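Local atomic coordinates of mannan endo-1,4-beta-mannosidase (Bacillus subtilis, PDB entry 3CBW), a protein that catalyses the random endo-hydrolysis of beta-1,4-mannosidic linkages in mannan, galactomannan and glucomannan and takes part in glucomannan degradation. Residues 202-207 / 241-246; 178-183 / 187-192; 27-30 / 35-38. The protein carries 3 engineered substitutions. All coordinates share one frame; numbering follows the deposited sequence.

Contact 1 (202-207 / 241-246); sequences QLYKKI and SYVDIV
Tyr204 swings its ring out from helix 194-214 beside its own carbonyl carbon (chi1 -174°), which brings the hydroxyl to the main chain of Tyr242, while Tyr242 holds CG beside its own backbone N (chi1 -45°) and presents a ring face to Lys205. The phenol OH of Tyr204 donates to Tyr242 O over 2.9 Å; the C=O...donor angle is 143°, and the donor lies somewhat out of the carbonyl plane. Tyrosine suits this place because its ring can be buried, against Trp222 and Pro238, while the hydroxyl satisfies a loop carbonyl. Beside that bond, CE2 of Tyr204 rests 3.7 Å from CB of Tyr242, and CG2 of Val243 comes within 3.6 Å of the Tyr204 OH. Lys205, extended beyond CG, runs its methylenes over one face of the Tyr242 ring: CG stands 3.8 Å from the ring centroid, almost on the normal, in a CH-pi contact, and CE approaches ring atom CE2 at 3.4 Å. Ser241 OG sits over the opposite face. Beyond the methylenes, one water accepts from Lys205 NZ and is also hydrogen-bonded to Tyr242 OH, each at 2.8 Å. Without the ring, as with an alanine at Tyr242, the Lys205 methylenes lose the face they lie on, and the lysine would probably be freer to turn, the bridging water left without its phenol partner. In this (beta/alpha)8 barrel the contact ties helix 194-214 to the loop entering strand 245-252. Its chemistry divides by depth: a direct bond serves the buried phenol, whereas the lysine lays its methylene chain on the ring and keeps its ammonium group hydrated.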
ATOM      1  N   GLN A 202       5.331 -16.824   5.817  1.00 10.03           N
ATOM      2  CA  GLN A 202       4.245 -17.507   6.512  1.00 10.15           C
ATOM      3  C   GLN A 202       3.213 -16.527   7.049  1.00  9.69           C
ATOM      4  O   GLN A 202       2.012 -16.768   6.945  1.00  9.92           O
ATOM      5  CB  GLN A 202       4.810 -18.368   7.632  1.00 10.58           C
ATOM      6  CG  GLN A 202       5.610 -19.546   7.123  1.00 12.66           C
ATOM      7  CD  GLN A 202       6.292 -20.307   8.241  1.00 16.27           C
ATOM      8  OE1 GLN A 202       5.645 -20.737   9.187  1.00 17.42           O
ATOM      9  NE2 GLN A 202       7.610 -20.462   8.142  1.00 17.75           N
ATOM     10  N   LEU A 203       3.672 -15.408   7.601  1.00  9.18           N
ATOM     11  CA  LEU A 203       2.763 -14.406   8.143  1.00  9.48           C
ATOM     12  C   LEU A 203       1.935 -13.732   7.048  1.00  9.35           C
ATOM     13  O   LEU A 203       0.727 -13.530   7.205  1.00  9.90           O
ATOM     14  CB  LEU A 203       3.549 -13.370   8.955  1.00  9.70           C
ATOM     15  CG  LEU A 203       2.720 -12.269   9.627  1.00  9.60           C
ATOM     16  CD1 LEU A 203       1.745 -12.830  10.669  1.00 12.08           C
ATOM     17  CD2 LEU A 203       3.642 -11.244  10.266  1.00 10.58           C
ATOM     18  N   TYR A 204       2.579 -13.394   5.937  1.00  8.95           N
ATOM     19  CA  TYR A 204       1.867 -12.795   4.829  1.00  9.18           C
ATOM     20  C   TYR A 204       0.791 -13.769   4.334  1.00  9.31           C
ATOM     21  O   TYR A 204      -0.366 -13.378   4.128  1.00  9.10           O
ATOM     22  CB  TYR A 204       2.845 -12.430   3.722  1.00  9.87           C
ATOM     23  CG  TYR A 204       2.209 -11.677   2.585  1.00  9.45           C
ATOM     24  CD1 TYR A 204       2.475 -10.326   2.373  1.00  9.55           C
ATOM     25  CD2 TYR A 204       1.357 -12.334   1.699  1.00 11.22           C
ATOM     26  CE1 TYR A 204       1.884  -9.652   1.293  1.00 10.32           C
ATOM     27  CE2 TYR A 204       0.769 -11.688   0.662  1.00 12.19           C
ATOM     28  CZ  TYR A 204       1.019 -10.359   0.460  1.00 10.35           C
ATOM     29  OH  TYR A 204       0.431  -9.778  -0.630  1.00 12.49           O
ATOM     30  N   LYS A 205       1.158 -15.036   4.155  1.00  9.27           N
ATOM     31  CA  LYS A 205       0.198 -16.035   3.687  1.00  9.94           C
ATOM     32  C   LYS A 205      -0.925 -16.261   4.692  1.00 10.01           C
ATOM     33  O   LYS A 205      -2.062 -16.488   4.297  1.00 10.39           O
ATOM     34  CB  LYS A 205       0.900 -17.340   3.360  1.00 10.92           C
ATOM     35  CG  LYS A 205       1.832 -17.248   2.182  1.00 12.34           C
ATOM     36  CD  LYS A 205       2.451 -18.601   1.965  1.00 17.64           C
ATOM     37  CE  LYS A 205       3.666 -18.555   1.104  1.00 20.70           C
ATOM     38  NZ  LYS A 205       4.292 -19.906   1.129  1.00 23.81           N
ATOM     39  N   LYS A 206      -0.616 -16.180   5.983  1.00  9.77           N
ATOM     40  CA  LYS A 206      -1.638 -16.309   7.023  1.00 10.69           C
ATOM     41  C   LYS A 206      -2.672 -15.189   6.896  1.00 10.31           C
ATOM     42  O   LYS A 206      -3.883 -15.416   6.988  1.00 10.42           O
ATOM     43  CB  LYS A 206      -0.965 -16.271   8.388  1.00 11.48           C
ATOM     44  CG  LYS A 206      -1.889 -16.363   9.578  1.00 13.24           C
ATOM     45  CD  LYS A 206      -1.055 -16.491  10.848  1.00 16.01           C
ATOM     46  CE  LYS A 206      -1.902 -16.648  12.066  1.00 18.08           C
ATOM     47  NZ  LYS A 206      -2.355 -18.055  12.266  1.00 18.77           N
ATOM     48  N   ILE A 207      -2.199 -13.971   6.660  1.00  9.84           N
ATOM     49  CA  ILE A 207      -3.125 -12.865   6.463  1.00  9.65           C
ATOM     50  C   ILE A 207      -3.899 -13.035   5.149  1.00  8.73           C
ATOM     51  O   ILE A 207      -5.109 -12.797   5.104  1.00  8.72           O
ATOM     52  CB  ILE A 207      -2.418 -11.501   6.547  1.00  9.76           C
ATOM     53  CG1 ILE A 207      -1.861 -11.297   7.965  1.00 10.79           C
ATOM     54  CG2 ILE A 207      -3.368 -10.372   6.120  1.00 10.51           C
ATOM     55  CD1 ILE A 207      -1.178  -9.964   8.189  1.00 11.90           C
ATOM     56  N   SER A 241       1.060 -16.431  -6.200  1.00  9.74           N
ATOM     57  CA  SER A 241      -0.357 -16.630  -5.891  1.00  9.78           C
ATOM     58  C   SER A 241      -0.900 -15.756  -4.757  1.00  8.95           C
ATOM     59  O   SER A 241      -2.094 -15.803  -4.474  1.00  8.69           O
ATOM     60  CB  SER A 241      -0.654 -18.101  -5.621  1.00 11.33           C
ATOM     61  OG  SER A 241      -0.142 -18.452  -4.367  1.00 12.05           O
ATOM     62  N   TYR A 242      -0.046 -14.926  -4.146  1.00  8.20           N
ATOM     63  CA  TYR A 242      -0.463 -14.129  -2.998  1.00  8.18           C
ATOM     64  C   TYR A 242      -0.299 -12.638  -3.226  1.00  7.92           C
ATOM     65  O   TYR A 242      -0.604 -11.866  -2.319  1.00  7.97           O
ATOM     66  CB  TYR A 242       0.310 -14.524  -1.730  1.00  9.12           C
ATOM     67  CG  TYR A 242       0.414 -16.020  -1.525  1.00  9.27           C
ATOM     68  CD1 TYR A 242      -0.692 -16.795  -1.160  1.00 11.34           C
ATOM     69  CD2 TYR A 242       1.608 -16.682  -1.805  1.00 11.15           C
ATOM     70  CE1 TYR A 242      -0.569 -18.184  -0.995  1.00 11.38           C
ATOM     71  CE2 TYR A 242       1.732 -18.048  -1.653  1.00 11.94           C
ATOM     72  CZ  TYR A 242       0.646 -18.784  -1.260  1.00 10.34           C
ATOM     73  OH  TYR A 242       0.794 -20.147  -1.120  1.00 11.78           O
ATOM     74  N   VAL A 243       0.190 -12.235  -4.401  1.00  7.76           N
ATOM     75  CA  VAL A 243       0.556 -10.836  -4.652  1.00  8.06           C
ATOM     76  C   VAL A 243       0.063 -10.420  -6.017  1.00  7.77           C
ATOM     77  O   VAL A 243       0.343 -11.083  -7.018  1.00  7.84           O
ATOM     78  CB  VAL A 243       2.099 -10.639  -4.604  1.00  8.25           C
ATOM     79  CG1 VAL A 243       2.476  -9.206  -4.974  1.00  8.54           C
ATOM     80  CG2 VAL A 243       2.651 -10.965  -3.219  1.00  9.33           C
ATOM     81  N   ASP A 244      -0.650  -9.304  -6.061  1.00  6.96           N
ATOM     82  CA  ASP A 244      -1.091  -8.711  -7.324  1.00  7.35           C
ATOM     83  C   ASP A 244      -0.147  -7.630  -7.856  1.00  7.15           C
ATOM     84  O   ASP A 244       0.072  -7.536  -9.070  1.00  7.71           O
ATOM     85  CB  ASP A 244      -2.495  -8.114  -7.166  1.00  7.28           C
ATOM     86  CG  ASP A 244      -3.543  -9.175  -6.938  1.00  7.88           C
ATOM     87  OD1 ASP A 244      -3.679 -10.062  -7.806  1.00  8.44           O
ATOM     88  OD2 ASP A 244      -4.241  -9.127  -5.902  1.00  7.69           O
ATOM     89  N   ILE A 245       0.378  -6.801  -6.950  1.00  7.14           N
ATOM     90  CA  ILE A 245       1.204  -5.642  -7.305  1.00  7.21           C
ATOM     91  C   ILE A 245       2.418  -5.654  -6.412  1.00  6.96           C
ATOM     92  O   ILE A 245       2.302  -5.909  -5.213  1.00  6.95           O
ATOM     93  CB  ILE A 245       0.414  -4.304  -7.122  1.00  7.14           C
ATOM     94  CG1 ILE A 245      -0.750  -4.233  -8.116  1.00  8.25           C
ATOM     95  CG2 ILE A 245       1.320  -3.069  -7.245  1.00  7.22           C
ATOM     96  CD1 ILE A 245      -1.709  -3.074  -7.910  1.00  8.34           C
ATOM     97  N   VAL A 246       3.586  -5.415  -7.005  1.00  7.28           N
ATOM     98  CA  VAL A 246       4.823  -5.244  -6.241  1.00  7.58           C
ATOM     99  C   VAL A 246       5.208  -3.774  -6.253  1.00  7.15           C
ATOM    100  O   VAL A 246       4.829  -3.026  -7.166  1.00  7.46           O
ATOM    101  CB  VAL A 246       5.984  -6.114  -6.791  1.00  7.59           C
ATOM    102  CG1 VAL A 246       5.624  -7.581  -6.661  1.00  8.10           C
ATOM    103  CG2 VAL A 246       6.324  -5.765  -8.266  1.00  8.42           C
TER
HETATM  104  O   HOH W   1       1.928 -21.493   1.031  1.00 25.46           O

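Contact 2 (178-183 / 187-192)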
ATOM      1  N   ASN A 178      11.709  -5.654   4.825  1.00  7.58           N
ATOM      2  CA  ASN A 178      13.168  -5.724   4.763  1.00  7.51           C
ATOM      3  C   ASN A 178      13.824  -4.630   5.598  1.00  8.23           C
ATOM      4  O   ASN A 178      15.049  -4.605   5.729  1.00  9.04           O
ATOM      5  CB  ASN A 178      13.676  -5.697   3.312  1.00  7.54           C
ATOM      6  CG  ASN A 178      13.254  -4.450   2.564  1.00  8.13           C
ATOM      7  OD1 ASN A 178      12.192  -3.892   2.825  1.00  8.18           O
ATOM      8  ND2 ASN A 178      14.053  -4.045   1.581  1.00  9.10           N
ATOM      9  N   GLY A 179      13.002  -3.740   6.162  1.00  8.31           N
ATOM     10  CA  GLY A 179      13.475  -2.789   7.158  1.00  8.98           C
ATOM     11  C   GLY A 179      13.502  -3.435   8.531  1.00  9.59           C
ATOM     12  O   GLY A 179      12.974  -4.535   8.738  1.00 11.75           O
ATOM     13  N   GLU A 180      14.083  -2.719   9.482  1.00  9.47           N
ATOM     14  CA  GLU A 180      14.337  -3.261  10.806  1.00 10.03           C
ATOM     15  C   GLU A 180      13.530  -2.542  11.876  1.00 10.10           C
ATOM     16  O   GLU A 180      13.784  -2.718  13.066  1.00 11.40           O
ATOM     17  CB  GLU A 180      15.851  -3.259  11.109  1.00 10.71           C
ATOM     18  CG  GLU A 180      16.492  -1.877  11.320  1.00 11.47           C
ATOM     19  CD  GLU A 180      16.846  -1.120  10.037  1.00 11.05           C
ATOM     20  OE1 GLU A 180      16.637  -1.622   8.912  1.00 11.07           O
ATOM     21  OE2 GLU A 180      17.346   0.011  10.165  1.00 12.97           O
ATOM     22  N   TRP A 181      12.544  -1.750  11.463  1.00  9.47           N
ATOM     23  CA  TRP A 181      11.748  -0.952  12.397  1.00  9.73           C
ATOM     24  C   TRP A 181      10.437  -1.635  12.832  1.00 10.20           C
ATOM     25  O   TRP A 181      10.159  -1.708  14.031  1.00 11.78           O
ATOM     26  CB  TRP A 181      11.541   0.476  11.868  1.00 10.01           C
ATOM     27  CG  TRP A 181      11.209   0.575  10.411  1.00  9.41           C
ATOM     28  CD1 TRP A 181       9.955   0.626   9.861  1.00  9.46           C
ATOM     29  CD2 TRP A 181      12.131   0.658   9.318  1.00  9.58           C
ATOM     30  NE1 TRP A 181      10.039   0.728   8.495  1.00  9.05           N
ATOM     31  CE2 TRP A 181      11.361   0.755   8.136  1.00  9.32           C
ATOM     32  CE3 TRP A 181      13.532   0.677   9.221  1.00 10.04           C
ATOM     33  CZ2 TRP A 181      11.938   0.853   6.875  1.00  9.65           C
ATOM     34  CZ3 TRP A 181      14.108   0.775   7.962  1.00 10.15           C
ATOM     35  CH2 TRP A 181      13.309   0.857   6.800  1.00  9.80           C
ATOM     36  N   PHE A 182       9.654  -2.170  11.898  1.00  8.78           N
ATOM     37  CA  PHE A 182       8.389  -2.829  12.265  1.00  8.90           C
ATOM     38  C   PHE A 182       8.621  -4.226  12.825  1.00  9.00           C
ATOM     39  O   PHE A 182       9.547  -4.927  12.421  1.00  9.05           O
ATOM     40  CB  PHE A 182       7.455  -2.920  11.064  1.00  9.00           C
ATOM     41  CG  PHE A 182       7.033  -1.583  10.501  1.00  8.90           C
ATOM     42  CD1 PHE A 182       6.513  -0.588  11.327  1.00 10.30           C
ATOM     43  CD2 PHE A 182       7.102  -1.349   9.135  1.00  8.60           C
ATOM     44  CE1 PHE A 182       6.099   0.643  10.797  1.00 10.44           C
ATOM     45  CE2 PHE A 182       6.689  -0.134   8.596  1.00  9.61           C
ATOM     46  CZ  PHE A 182       6.183   0.853   9.427  1.00 10.07           C
ATOM     47  N   TRP A 183       7.742  -4.649  13.728  1.00  8.90           N
ATOM     48  CA  TRP A 183       7.925  -5.939  14.392  1.00  8.79           C
ATOM     49  C   TRP A 183       7.944  -7.127  13.421  1.00  8.59           C
ATOM     50  O   TRP A 183       8.561  -8.155  13.708  1.00  8.92           O
ATOM     51  CB  TRP A 183       6.876  -6.149  15.485  1.00  9.23           C
ATOM     52  CG  TRP A 183       5.442  -6.221  15.011  1.00  8.56           C
ATOM     53  CD1 TRP A 183       4.538  -5.195  14.988  1.00  8.64           C
ATOM     54  CD2 TRP A 183       4.743  -7.379  14.518  1.00  8.56           C
ATOM     55  NE1 TRP A 183       3.320  -5.637  14.515  1.00  8.62           N
ATOM     56  CE2 TRP A 183       3.417  -6.969  14.221  1.00  8.17           C
ATOM     57  CE3 TRP A 183       5.101  -8.716  14.296  1.00  8.60           C
ATOM     58  CZ2 TRP A 183       2.464  -7.842  13.692  1.00  8.83           C
ATOM     59  CZ3 TRP A 183       4.135  -9.593  13.775  1.00  9.55           C
ATOM     60  CH2 TRP A 183       2.839  -9.144  13.491  1.00  9.13           C
ATOM     61  N   THR A 187      15.449  -7.769  11.986  1.00 12.21           N
ATOM     62  CA  THR A 187      15.752  -7.307  13.340  1.00 12.93           C
ATOM     63  C   THR A 187      17.005  -6.438  13.428  1.00 13.27           C
ATOM     64  O   THR A 187      17.175  -5.681  14.385  1.00 13.55           O
ATOM     65  CB  THR A 187      15.863  -8.471  14.333  1.00 12.90           C
ATOM     66  OG1 THR A 187      16.883  -9.376  13.902  1.00 13.41           O
ATOM     67  CG2 THR A 187      14.516  -9.201  14.445  1.00 14.26           C
ATOM     68  N   SER A 188      17.887  -6.578  12.444  1.00 13.02           N
ATOM     69  CA  SER A 188      19.082  -5.761  12.350  1.00 13.17           C
ATOM     70  C   SER A 188      19.244  -5.265  10.924  1.00 12.49           C
ATOM     71  O   SER A 188      18.901  -5.962   9.965  1.00 12.43           O
ATOM     72  CB  SER A 188      20.324  -6.560  12.753  1.00 13.52           C
ATOM     73  OG  SER A 188      20.422  -6.692  14.164  1.00 15.78           O
ATOM     74  N   TYR A 189      19.794  -4.065  10.818  1.00 11.75           N
ATOM     75  CA  TYR A 189      20.025  -3.357   9.570  1.00 11.81           C
ATOM     76  C   TYR A 189      20.689  -4.231   8.518  1.00 12.28           C
ATOM     77  O   TYR A 189      21.841  -4.646   8.681  1.00 12.80           O
ATOM     78  CB  TYR A 189      20.911  -2.156   9.899  1.00 12.78           C
ATOM     79  CG  TYR A 189      21.324  -1.293   8.742  1.00 13.18           C
ATOM     80  CD1 TYR A 189      20.559  -0.192   8.373  1.00 13.79           C
ATOM     81  CD2 TYR A 189      22.510  -1.540   8.042  1.00 13.30           C
ATOM     82  CE1 TYR A 189      20.942   0.630   7.314  1.00 14.54           C
ATOM     83  CE2 TYR A 189      22.898  -0.721   6.966  1.00 14.47           C
ATOM     84  CZ  TYR A 189      22.105   0.360   6.619  1.00 14.81           C
ATOM     85  OH  TYR A 189      22.455   1.188   5.576  1.00 17.31           O
ATOM     86  N   ASN A 190      19.960  -4.502   7.432  1.00 12.01           N
ATOM     87  CA  ASN A 190      20.486  -5.273   6.285  1.00 12.54           C
ATOM     88  C   ASN A 190      21.093  -6.624   6.657  1.00 12.97           C
ATOM     89  O   ASN A 190      21.982  -7.126   5.977  1.00 13.85           O
ATOM     90  CB  ASN A 190      21.479  -4.440   5.460  1.00 12.48           C
ATOM     91  CG  ASN A 190      20.786  -3.414   4.588  1.00 11.76           C
ATOM     92  OD1 ASN A 190      19.612  -3.574   4.230  1.00 13.00           O
ATOM     93  ND2 ASN A 190      21.515  -2.373   4.204  1.00 13.49           N
ATOM     94  N   GLN A 191      20.592  -7.218   7.727  1.00 13.05           N
ATOM     95  CA  GLN A 191      21.101  -8.490   8.208  1.00 14.03           C
ATOM     96  C   GLN A 191      20.180  -9.598   7.730  1.00 13.81           C
ATOM     97  O   GLN A 191      19.037  -9.708   8.180  1.00 13.60           O
ATOM     98  CB  GLN A 191      21.196  -8.465   9.734  1.00 14.94           C
ATOM     99  CG  GLN A 191      21.708  -9.759  10.367  1.00 17.54           C
ATOM    100  CD  GLN A 191      21.333  -9.876  11.835  1.00 21.38           C
ATOM    101  OE1 GLN A 191      20.189 -10.180  12.178  1.00 22.08           O
ATOM    102  NE2 GLN A 191      22.305  -9.645  12.711  1.00 23.44           N
ATOM    103  N   LYS A 192      20.676 -10.413   6.808  1.00 14.20           N
ATOM    104  CA  LYS A 192      19.893 -11.531   6.308  1.00 14.51           C
ATOM    105  C   LYS A 192      19.697 -12.527   7.444  1.00 14.64           C
ATOM    106  O   LYS A 192      20.633 -12.838   8.177  1.00 16.12           O
ATOM    107  CB  LYS A 192      20.570 -12.194   5.107  1.00 15.33           C
ATOM    108  CG  LYS A 192      19.622 -13.060   4.282  1.00 17.26           C
ATOM    109  CD  LYS A 192      20.304 -13.635   3.056  1.00 20.87           C
ATOM    110  CE  LYS A 192      19.288 -14.364   2.191  1.00 24.10           C
ATOM    111  NZ  LYS A 192      19.881 -14.842   0.912  1.00 25.78           N
TER
HETATM  112  O   HOH W   2      17.177  -3.935   7.413  1.00 11.24           O
HETATM  113  O   HOH W   3      16.178  -3.118  14.567  1.00 20.04           O
HETATM  114  O   HOH W   4      15.048  -4.197  15.296  1.00 28.42           O
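Glu180 and Tyr189 lie side by side within the long loop that follows strand 169-172 of the (beta/alpha)8 barrel, where residues 188-191 form a type II beta turn closed by Gln191 N to Ser188 O. The close part of the contact belongs to Glu180. Its CG is wedged between the backbone N and the carbonyl carbon (chi1 70°) and the chain is bent at chi2 (-81°), which lays the side chain along the turn: CB is 3.9 Å from Ser188 C, CD is 3.9 Å from Tyr189 CA, and OE2 meets the ring edge at Tyr189 CD1, 3.7 Å away. Carboxylate and ring planes stand 76° apart. A glutamate fits here because its methylenes pack on the turn while OE1 makes a salt bridge with Arg230, whose side chain also touches Tyr189. The fit is looser at Thr187 and Ser188, which are partly exposed and direct their side chains away; there water carries the link between Glu180 O and Thr187 O, but it is modelled at two positions too close to be filled together, so its detail is doubtful. Asn190 takes the positive-phi corner of the turn, a conformation asparagine tolerates well, and its OD1 bonds to Asp231 N. Next to Glu180, Trp181, a probable substrate-binding residue, has Gly179 CA under one face of its indole and bonds through NE1 to Glu176, the probable proton donor. Another water, near the carboxylate, joins three groups, donating to Asn178 O and Glu180 OE1 and accepting from Asn190 N, all at 2.8 Å.

Contact 3 (27-30 / 35-38); sequences MNWL and NRTE
Trp29 and Arg36 meet through two nitrogens that both donate: NE1 of the indole and NH2 of the guanidinium are 3.3 Å apart but not hydrogen-bonded to each other. Trp29 sets its CG opposite the backbone N (chi1 -178°), which carries the indole off helix 21-32 towards the arginine. Arg36 starts with CG beside its backbone N (chi1 -65°) and then runs extended from CG to NE, a long reach that brings NH2 to 3.9 Å from both CE2 and CZ2 of Trp29. The flat groups are nearly perpendicular, 86° between planes, so this is not a stack. The pair joins helix 21-32 to the loop leading into strand 41-49, the first strand of the barrel, and the C-terminal tail probably accounts for two donors lying so close: NH2 bonds to Pro342 O and Thr341 OG1, while NE1 makes a weak bond to Thr341 O. Tryptophan suits its site by burying a broad surface against Leu42, Leu329 and Ile343 while keeping one N-H for the tail. Arginine has several N-H groups to share out, and its NH1 bonds to Asn39 O, a little further along the chain.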
ATOM      1  N   MET A  27      -8.043  -4.535 -11.898  1.00  9.06           N
ATOM      2  CA  MET A  27      -6.713  -5.129 -11.916  1.00  9.11           C
ATOM      3  C   MET A  27      -6.166  -5.216 -13.343  1.00  8.78           C
ATOM      4  O   MET A  27      -5.002  -4.883 -13.593  1.00  8.86           O
ATOM      5  CB  MET A  27      -6.724  -6.521 -11.273  1.00  9.86           C
ATOM      6  CG  MET A  27      -5.333  -7.117 -11.128  1.00 10.55           C
ATOM      7  SD  MET A  27      -4.216  -6.188  -9.994  1.00  8.23           S
ATOM      8  CE  MET A  27      -2.787  -5.946 -11.082  1.00 11.82           C
ATOM      9  N   ASN A  28      -6.985  -5.686 -14.280  1.00  8.95           N
ATOM     10  CA  ASN A  28      -6.544  -5.769 -15.662  1.00  9.15           C
ATOM     11  C   ASN A  28      -6.221  -4.385 -16.227  1.00  9.04           C
ATOM     12  O   ASN A  28      -5.240  -4.198 -16.959  1.00  9.21           O
ATOM     13  CB  ASN A  28      -7.591  -6.479 -16.530  1.00  9.52           C
ATOM     14  CG  ASN A  28      -7.054  -6.817 -17.901  1.00  9.74           C
ATOM     15  OD1 ASN A  28      -5.956  -7.343 -18.021  1.00 11.15           O
ATOM     16  ND2 ASN A  28      -7.816  -6.509 -18.936  1.00 12.89           N
ATOM     17  N   TRP A  29      -7.068  -3.412 -15.912  1.00  8.77           N
ATOM     18  CA  TRP A  29      -6.855  -2.038 -16.346  1.00  8.75           C
ATOM     19  C   TRP A  29      -5.539  -1.472 -15.793  1.00  8.87           C
ATOM     20  O   TRP A  29      -4.736  -0.906 -16.537  1.00  8.61           O
ATOM     21  CB  TRP A  29      -8.065  -1.206 -15.939  1.00  9.19           C
ATOM     22  CG  TRP A  29      -8.040   0.227 -16.357  1.00  9.20           C
ATOM     23  CD1 TRP A  29      -8.486   0.752 -17.541  1.00  9.64           C
ATOM     24  CD2 TRP A  29      -7.582   1.334 -15.575  1.00  8.74           C
ATOM     25  NE1 TRP A  29      -8.321   2.115 -17.538  1.00  9.44           N
ATOM     26  CE2 TRP A  29      -7.785   2.499 -16.338  1.00  8.91           C
ATOM     27  CE3 TRP A  29      -7.040   1.457 -14.284  1.00  8.28           C
ATOM     28  CZ2 TRP A  29      -7.425   3.765 -15.879  1.00  9.71           C
ATOM     29  CZ3 TRP A  29      -6.699   2.709 -13.819  1.00  9.53           C
ATOM     30  CH2 TRP A  29      -6.892   3.851 -14.614  1.00  9.90           C
ATOM     31  N   LEU A  30      -5.299  -1.651 -14.495  1.00  8.46           N
ATOM     32  CA  LEU A  30      -4.057  -1.171 -13.877  1.00  8.39           C
ATOM     33  C   LEU A  30      -2.831  -1.785 -14.559  1.00  8.28           C
ATOM     34  O   LEU A  30      -1.876  -1.075 -14.879  1.00  8.89           O
ATOM     35  CB  LEU A  30      -4.030  -1.496 -12.373  1.00  8.08           C
ATOM     36  CG  LEU A  30      -4.934  -0.662 -11.460  1.00  8.51           C
ATOM     37  CD1 LEU A  30      -4.944  -1.301 -10.074  1.00 10.42           C
ATOM     38  CD2 LEU A  30      -4.480   0.797 -11.376  1.00  9.58           C
ATOM     39  N   ASN A  35       1.369   0.464 -21.177  1.00 10.85           N
ATOM     40  CA  ASN A  35       1.265   0.402 -22.640  1.00 11.51           C
ATOM     41  C   ASN A  35       0.757   1.696 -23.267  1.00 11.41           C
ATOM     42  O   ASN A  35       0.823   1.864 -24.485  1.00 12.01           O
ATOM     43  CB  ASN A  35       0.369  -0.759 -23.058  1.00 11.79           C
ATOM     44  CG  ASN A  35       0.898  -2.101 -22.598  1.00 13.19           C
ATOM     45  OD1 ASN A  35       2.104  -2.292 -22.438  1.00 14.86           O
ATOM     46  ND2 ASN A  35      -0.005  -3.043 -22.383  1.00 15.68           N
ATOM     47  N   ARG A  36       0.246   2.606 -22.445  1.00 10.70           N
ATOM     48  CA  ARG A  36      -0.265   3.885 -22.927  1.00 11.09           C
ATOM     49  C   ARG A  36       0.874   4.842 -23.226  1.00 11.57           C
ATOM     50  O   ARG A  36       2.008   4.619 -22.796  1.00 11.65           O
ATOM     51  CB  ARG A  36      -1.183   4.524 -21.884  1.00 10.38           C
ATOM     52  CG  ARG A  36      -2.451   3.753 -21.597  1.00 10.72           C
ATOM     53  CD  ARG A  36      -3.182   4.423 -20.461  1.00  9.58           C
ATOM     54  NE  ARG A  36      -4.560   3.949 -20.374  1.00 10.07           N
ATOM     55  CZ  ARG A  36      -5.525   4.601 -19.737  1.00 10.18           C
ATOM     56  NH1 ARG A  36      -5.258   5.735 -19.092  1.00 10.44           N
ATOM     57  NH2 ARG A  36      -6.760   4.109 -19.731  1.00 11.21           N
ATOM     58  N   THR A  37       0.543   5.923 -23.927  1.00 12.44           N
ATOM     59  CA  THR A  37       1.505   6.988 -24.205  1.00 13.82           C
ATOM     60  C   THR A  37       1.366   8.161 -23.234  1.00 14.25           C
ATOM     61  O   THR A  37       2.252   9.016 -23.160  1.00 15.12           O
ATOM     62  CB  THR A  37       1.364   7.511 -25.651  1.00 14.46           C
ATOM     63  OG1 THR A  37       0.021   7.956 -25.871  1.00 16.56           O
ATOM     64  CG2 THR A  37       1.703   6.420 -26.640  1.00 15.32           C
ATOM     65  N   GLU A  38       0.244   8.213 -22.517  1.00 14.31           N
ATOM     66  CA  GLU A  38      -0.015   9.247 -21.520  1.00 14.84           C
ATOM     67  C   GLU A  38      -0.981   8.664 -20.504  1.00 13.36           C
ATOM     68  O   GLU A  38      -1.478   7.557 -20.715  1.00 12.57           O
ATOM     69  CB  GLU A  38      -0.600  10.508 -22.176  1.00 15.83           C
ATOM     70  CG  GLU A  38      -1.988  10.350 -22.777  1.00 18.22           C
ATOM     71  CD  GLU A  38      -2.440  11.611 -23.486  1.00 21.16           C
ATOM     72  OE1 GLU A  38      -3.331  12.315 -22.958  1.00 25.49           O
ATOM     73  OE2 GLU A  38      -1.883  11.911 -24.565  1.00 24.79           O
TER

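All three contacts belong to the same barrel. Contact 1 is in the middle: its centre is about 19 Å from that of contact 2 and about 23 Å from that of contact 3, and it touches both. Leu203 CD2 packs on Trp183 CZ3 at 3.9 Å, and Asp244 CB lies 3.8 Å from Met27 SD. Contacts 2 and 3 sit on opposite sides of the chain's centre, about 21 Å apart at their nearest atoms. Contact 2 borders the probable catalytic site, with the Glu180 side chain about 9 Å from that of Glu176; the Tyr204 side chain of contact 1 is about 8 Å from that of His175, which probably helps hold the catalytic nucleophile in position. Contact 3 is remote from the active site.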